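Local atomic coordinates of putative transcriptional regulator (MarR/EmrR family) (Acinetobacter sp. ADP1, PDB entry 3NRV), a protein that probably binds DNA as a dimeric transcription factor of the MarR/EmrR family, through a winged helix-turn-helix domain. Residues Trp43-Ser47 / Leu107-Ser112. Sequence-based numbering, arbitrary orientation.
Sequences WRIIS and LYEVAS
Trp43, Ile46 and Ser47 of helix 40-51 meet Leu107, Tyr108, Ala111 and Ser112 of helix 102-122 in a buried helix-helix contact made by van der Waals packing, mostly of side chains, with no hydrogen bond across it. The axes of the two short segments come within 10.5 Å, at 114° between their N-to-C directions, and the two aromatic side chains, Trp43 and Tyr108, fill much of the gap between them. Trp43 has CG anti to its own N (chi1 166°), which sends the benzo end of the indole across the gap: CZ3 rests on Ala111 CB at 3.5 Å, and CH2 comes 3.7 Å from Ser112 CA. Tyr108 comes in at a slant to it, its CD1 3.6 Å from Trp43 CH2. The two rings lie nearly parallel, planes 10° apart, but are slid so far that they barely overlap, their centroids 5.7 Å apart; a separate stack pairs Trp43 with Tyr32 of helix 13-36. In this MarR-type winged-helix fold, the contact ties a helix of the putative DNA-binding lobe to the long helix that follows the wing strands 84-87 and 97-100. Ile46 CD1 meets Leu107 CD2 at 3.6 Å, the two side chains crossing at about a right angle, while Ile46 CG2 lies near the plane of the Tyr108 ring, at its edge. Tyr108 CE1 packs 3.8 Å from Ser47 CA, and Tyr108 OH takes weak hydrogen bonds from backbone N of Lys6 and Ile7 of the second subunit.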
loop_
_atom_site.group_PDB
_atom_site.type_symbol
_atom_site.label_atom_id
_atom_site.label_comp_id
_atom_site.label_asym_id
_atom_site.label_seq_id
_atom_site.Cartn_x
_atom_site.Cartn_y
_atom_site.Cartn_z
ATOM N N TRP C 43 9.071 7.222 -0.886
ATOM C CA TRP C 43 9.788 6.606 0.242
ATOM C C TRP C 43 9.882 5.072 0.103
ATOM O O TRP C 43 10.936 4.489 0.311
ATOM C CB TRP C 43 9.158 6.982 1.608
ATOM C CG TRP C 43 9.689 6.091 2.669
ATOM C CD1 TRP C 43 9.027 5.101 3.339
ATOM C CD2 TRP C 43 11.055 6.026 3.100
ATOM N NE1 TRP C 43 9.897 4.446 4.190
ATOM C CE2 TRP C 43 11.139 4.991 4.057
ATOM C CE3 TRP C 43 12.201 6.754 2.778
ATOM C CZ2 TRP C 43 12.334 4.678 4.701
ATOM C CZ3 TRP C 43 13.385 6.436 3.422
ATOM C CH2 TRP C 43 13.439 5.407 4.369
ATOM N N ARG C 44 8.777 4.415 -0.245
ATOM C CA ARG C 44 8.799 2.959 -0.392
ATOM C C ARG C 44 9.857 2.525 -1.410
ATOM O O ARG C 44 10.588 1.553 -1.214
ATOM C CB ARG C 44 7.405 2.422 -0.790
ATOM C CG ARG C 44 6.307 2.680 0.281
ATOM C CD ARG C 44 4.936 2.136 -0.170
ATOM N NE ARG C 44 4.967 0.668 -0.248
ATOM C CZ ARG C 44 4.122 -0.082 -0.961
ATOM N NH1 ARG C 44 3.177 0.490 -1.687
ATOM N NH2 ARG C 44 4.234 -1.412 -0.947
ATOM N N ILE C 45 9.949 3.261 -2.505
ATOM C CA ILE C 45 10.911 2.907 -3.533
ATOM C C ILE C 45 12.359 3.186 -3.105
ATOM O O ILE C 45 13.241 2.360 -3.308
ATOM C CB ILE C 45 10.582 3.620 -4.847
ATOM C CG1 ILE C 45 9.331 2.963 -5.443
ATOM C CG2 ILE C 45 11.747 3.505 -5.805
ATOM C CD1 ILE C 45 8.730 3.713 -6.619
ATOM N N ILE C 46 12.589 4.356 -2.518
ATOM C CA ILE C 46 13.911 4.695 -1.992
ATOM C C ILE C 46 14.385 3.610 -1.028
ATOM O O ILE C 46 15.542 3.165 -1.073
ATOM C CB ILE C 46 13.873 6.100 -1.321
ATOM C CG1 ILE C 46 13.901 7.171 -2.414
ATOM C CG2 ILE C 46 15.043 6.301 -0.367
ATOM C CD1 ILE C 46 13.352 8.462 -1.959
ATOM N N SER C 47 13.482 3.161 -0.167
ATOM C CA SER C 47 13.843 2.151 0.818
ATOM C C SER C 47 14.188 0.812 0.142
ATOM O O SER C 47 15.090 0.088 0.581
ATOM C CB SER C 47 12.737 1.994 1.866
ATOM O OG SER C 47 12.987 0.866 2.681
ATOM N N LEU C 107 19.171 10.995 1.826
ATOM C CA LEU C 107 17.751 10.998 2.183
ATOM C C LEU C 107 17.408 9.713 2.940
ATOM O O LEU C 107 16.792 9.742 4.021
ATOM C CB LEU C 107 16.884 11.151 0.931
ATOM C CG LEU C 107 15.367 11.068 1.151
ATOM C CD1 LEU C 107 14.920 12.078 2.218
ATOM C CD2 LEU C 107 14.628 11.294 -0.153
ATOM N N TYR C 108 17.849 8.578 2.405
ATOM C CA TYR C 108 17.548 7.315 3.064
ATOM C C TYR C 108 18.116 7.294 4.478
ATOM O O TYR C 108 17.468 6.850 5.426
ATOM C CB TYR C 108 18.080 6.118 2.266
ATOM C CG TYR C 108 17.810 4.828 2.983
ATOM C CD1 TYR C 108 16.561 4.220 2.918
ATOM C CD2 TYR C 108 18.795 4.237 3.773
ATOM C CE1 TYR C 108 16.301 3.041 3.615
ATOM C CE2 TYR C 108 18.552 3.065 4.465
ATOM C CZ TYR C 108 17.312 2.468 4.381
ATOM O OH TYR C 108 17.098 1.302 5.073
ATOM N N GLU C 109 19.351 7.771 4.599
ATOM C CA GLU C 109 20.051 7.818 5.871
ATOM C C GLU C 109 19.214 8.592 6.885
ATOM O O GLU C 109 18.964 8.103 7.977
ATOM C CB GLU C 109 21.418 8.487 5.674
ATOM C CG GLU C 109 22.267 8.623 6.939
ATOM C CD GLU C 109 23.567 9.400 6.682
ATOM O OE1 GLU C 109 23.850 9.759 5.509
ATOM O OE2 GLU C 109 24.306 9.655 7.655
ATOM N N VAL C 110 18.751 9.784 6.518
ATOM C CA VAL C 110 17.965 10.574 7.460
ATOM C C VAL C 110 16.502 10.124 7.630
ATOM O O VAL C 110 15.957 10.221 8.726
ATOM C CB VAL C 110 18.064 12.118 7.197
ATOM C CG1 VAL C 110 19.528 12.581 7.249
ATOM C CG2 VAL C 110 17.410 12.509 5.870
ATOM N N ALA C 111 15.857 9.645 6.569
ATOM C CA ALA C 111 14.436 9.284 6.671
ATOM C C ALA C 111 14.224 7.892 7.267
ATOM O O ALA C 111 13.137 7.590 7.766
ATOM C CB ALA C 111 13.737 9.382 5.311
ATOM N N SER C 112 15.246 7.038 7.213
ATOM C CA SER C 112 15.072 5.677 7.719
ATOM C C SER C 112 14.822 5.685 9.233
ATOM O O SER C 112 14.066 4.867 9.745
ATOM C CB SER C 112 16.253 4.774 7.335
ATOM O OG SER C 112 17.479 5.313 7.772
#